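PDB 5V8S: flavoprotein from Thermotoga maritima, which probably transfers electrons as a flavodiiron oxidoreductase, pairing an FMN-binding flavodoxin domain with a metallo-beta-lactamase-like domain that carries a di-iron centre. Local coordinates for residues V157-P160 with W161-W164. The protein carries 1 engineered substitution. Residues are numbered along the deposited sequence; the frame is centred on the assembly and turned at random.
Sequences VMTP and WLHW. With FEO (mu-oxo-diiron), chain C.
Thr-159, Pro-160, Trp-161 and Leu-162 form a type II beta turn that takes the chain out of strand 152-158 and towards the di-iron site. Pro-160 suits the second position because its ring already fixes phi near the -63° found here, whereas Trp-161 takes the left-handed conformation in the third position, where glycine is commonest. The turn is open: Thr-159 O stands 3.6 Å from Leu-162 N, and Thr-167 OG1 bonds to both instead. Beyond it the peptide between Leu-162 and His-163 is cis, folding the chain back until Trp-161 N donates to Trp-164 O at 2.9 Å.

Among the side chains, Pro-160 CB meets the pyrrole side of the indole, 3.9 Å from Trp-161 CD1, while the carbonyl carbon of Trp-164 lies over one face of that ring, offset toward its rim. Leu-162 turns back over the turn with CG anti to its carbonyl carbon (chi1 -60°), which brings its CD1 branch to 3.9 Å from Thr-159 CB. Tyr-220 and Ile-221 of helix 218-228 are further neighbours of this apolar side chain.

Such a loop at the end of a strand, carrying a metal ligand, is characteristic of the metallo-beta-lactamase fold. The CA–CB bond of His-163 points away from 157-160, and NE2 binds one iron at 2.2 Å, the metal lying close to the imidazole plane. His-97, Glu-99 and Asp-180 bind the same iron, and water 1 adds a further ligand while donating to the bridging oxo group. Trp-161 and Trp-164 both make edge-to-face contacts with Trp-363 of the second subunit, so the loop lies at the dimer interface.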
ATOM      1  N   VAL A 157      34.621   3.855 -14.230  1.00 21.71           N
ATOM      2  CA  VAL A 157      34.164   2.514 -14.546  1.00 22.87           C
ATOM      3  C   VAL A 157      32.642   2.554 -14.620  1.00 22.76           C
ATOM      4  O   VAL A 157      31.973   2.849 -13.620  1.00 21.82           O
ATOM      5  CB  VAL A 157      34.628   1.515 -13.480  1.00 24.53           C
ATOM      6  CG1 VAL A 157      34.098   0.134 -13.791  1.00 25.65           C
ATOM      7  CG2 VAL A 157      36.166   1.530 -13.358  1.00 25.21           C
ATOM      8  N   MET A 158      32.098   2.244 -15.790  1.00 22.88           N
ATOM      9  CA  MET A 158      30.645   2.217 -15.933  1.00 23.76           C
ATOM     10  C   MET A 158      30.082   0.998 -15.211  1.00 24.73           C
ATOM     11  O   MET A 158      30.584  -0.119 -15.368  1.00 26.11           O
ATOM     12  CB  MET A 158      30.254   2.164 -17.411  1.00 24.84           C
ATOM     13  CG  MET A 158      30.772   3.317 -18.263  1.00 26.81           C
ATOM     14  SD  MET A 158      30.402   4.968 -17.650  1.00 26.65           S
ATOM     15  CE  MET A 158      32.021   5.502 -17.087  1.00 26.15           C
ATOM     16  N   THR A 159      29.053   1.213 -14.407  1.00 25.41           N
ATOM     17  CA  THR A 159      28.361   0.127 -13.717  1.00 26.41           C
ATOM     18  C   THR A 159      26.870   0.306 -13.965  1.00 26.99           C
ATOM     19  O   THR A 159      26.103   0.638 -13.052  1.00 26.99           O
ATOM     20  CB  THR A 159      28.708   0.106 -12.225  1.00 26.43           C
ATOM     21  OG1 THR A 159      28.295   1.333 -11.607  1.00 26.88           O
ATOM     22  CG2 THR A 159      30.221  -0.082 -12.034  1.00 27.01           C
ATOM     23  N   PRO A 160      26.426   0.081 -15.202  1.00 27.47           N
ATOM     24  CA  PRO A 160      25.046   0.433 -15.570  1.00 27.52           C
ATOM     25  C   PRO A 160      24.009  -0.353 -14.784  1.00 25.78           C
ATOM     26  O   PRO A 160      24.229  -1.491 -14.370  1.00 25.92           O
ATOM     27  CB  PRO A 160      24.976   0.092 -17.062  1.00 28.29           C
ATOM     28  CG  PRO A 160      26.060  -0.930 -17.272  1.00 29.97           C
ATOM     29  CD  PRO A 160      27.146  -0.591 -16.297  1.00 28.79           C
ATOM     30  N   TRP A 161      22.868   0.295 -14.565  1.00 23.09           N
ATOM     31  CA  TRP A 161      21.694  -0.319 -13.950  1.00 22.39           C
ATOM     32  C   TRP A 161      21.910  -0.641 -12.479  1.00 21.37           C
ATOM     33  O   TRP A 161      21.237  -1.519 -11.924  1.00 21.59           O
ATOM     34  CB  TRP A 161      21.194  -1.517 -14.758  1.00 24.01           C
ATOM     35  CG  TRP A 161      20.750  -1.087 -16.128  1.00 25.16           C
ATOM     36  CD1 TRP A 161      21.384  -1.315 -17.324  1.00 27.20           C
ATOM     37  CD2 TRP A 161      19.589  -0.306 -16.436  1.00 24.92           C
ATOM     38  NE1 TRP A 161      20.669  -0.743 -18.355  1.00 27.49           N
ATOM     39  CE2 TRP A 161      19.571  -0.113 -17.836  1.00 27.09           C
ATOM     40  CE3 TRP A 161      18.564   0.247 -15.663  1.00 25.80           C
ATOM     41  CZ2 TRP A 161      18.563   0.597 -18.473  1.00 27.11           C
ATOM     42  CZ3 TRP A 161      17.550   0.942 -16.304  1.00 26.58           C
ATOM     43  CH2 TRP A 161      17.564   1.118 -17.692  1.00 26.86           C
ATOM     44  N   LEU A 162      22.792   0.126 -11.832  1.00 20.16           N
ATOM     45  CA  LEU A 162      22.936   0.132 -10.381  1.00 19.67           C
ATOM     46  C   LEU A 162      22.594   1.505  -9.805  1.00 20.05           C
ATOM     47  O   LEU A 162      23.391   2.073  -9.057  1.00 21.15           O
ATOM     48  CB  LEU A 162      24.360  -0.276  -9.988  1.00 21.20           C
ATOM     49  CG  LEU A 162      24.786  -1.665 -10.453  1.00 21.87           C
ATOM     50  CD1 LEU A 162      26.223  -2.010 -10.025  1.00 22.86           C
ATOM     51  CD2 LEU A 162      23.812  -2.722  -9.931  1.00 22.31           C
ATOM     52  N   HIS A 163      21.396   2.039 -10.069  1.00 19.31           N
ATOM     53  CA  HIS A 163      20.195   1.325 -10.545  1.00 18.48           C
ATOM     54  C   HIS A 163      19.624   2.017 -11.790  1.00 19.27           C
ATOM     55  O   HIS A 163      18.521   1.724 -12.204  1.00 19.95           O
ATOM     56  CB  HIS A 163      19.146   1.322  -9.434  1.00 17.63           C
ATOM     57  CG  HIS A 163      18.867   2.686  -8.906  1.00 17.78           C
ATOM     58  ND1 HIS A 163      17.763   3.427  -9.267  1.00 19.17           N
ATOM     59  CD2 HIS A 163      19.634   3.499  -8.143  1.00 17.90           C
ATOM     60  CE1 HIS A 163      17.828   4.611  -8.684  1.00 18.07           C
ATOM     61  NE2 HIS A 163      18.965   4.683  -8.014  1.00 18.05           N
ATOM     62  N   TRP A 164      20.385   2.933 -12.395  1.00 19.73           N
ATOM     63  CA  TRP A 164      19.992   3.655 -13.602  1.00 20.23           C
ATOM     64  C   TRP A 164      21.029   3.436 -14.691  1.00 20.84           C
ATOM     65  O   TRP A 164      22.167   3.061 -14.399  1.00 20.64           O
ATOM     66  CB  TRP A 164      19.910   5.162 -13.334  1.00 19.81           C
ATOM     67  CG  TRP A 164      18.634   5.665 -12.682  1.00 18.77           C
ATOM     68  CD1 TRP A 164      17.585   4.925 -12.185  1.00 20.02           C
ATOM     69  CD2 TRP A 164      18.286   7.035 -12.485  1.00 18.02           C
ATOM     70  NE1 TRP A 164      16.614   5.769 -11.700  1.00 20.19           N
ATOM     71  CE2 TRP A 164      17.010   7.068 -11.890  1.00 19.08           C
ATOM     72  CE3 TRP A 164      18.914   8.243 -12.786  1.00 17.89           C
ATOM     73  CZ2 TRP A 164      16.372   8.255 -11.563  1.00 19.44           C
ATOM     74  CZ3 TRP A 164      18.271   9.423 -12.460  1.00 18.06           C
ATOM     75  CH2 TRP A 164      17.017   9.420 -11.856  1.00 18.61           C
TER
HETATM   76 FE1  FEO C 401      19.771   6.514  -7.132  1.00 19.83          FE
HETATM   77 FE2  FEO C 401      21.069   7.820  -4.263  1.00 21.34          FE
HETATM   78  O   FEO C 401      20.230   7.896  -5.943  1.00 21.81           O
HETATM   79  O   HOH W   1      18.585   5.892  -5.378  1.00 54.25           O
HETATM   80  O   HOH W   2      19.624   6.146  -3.730  1.00 26.54           O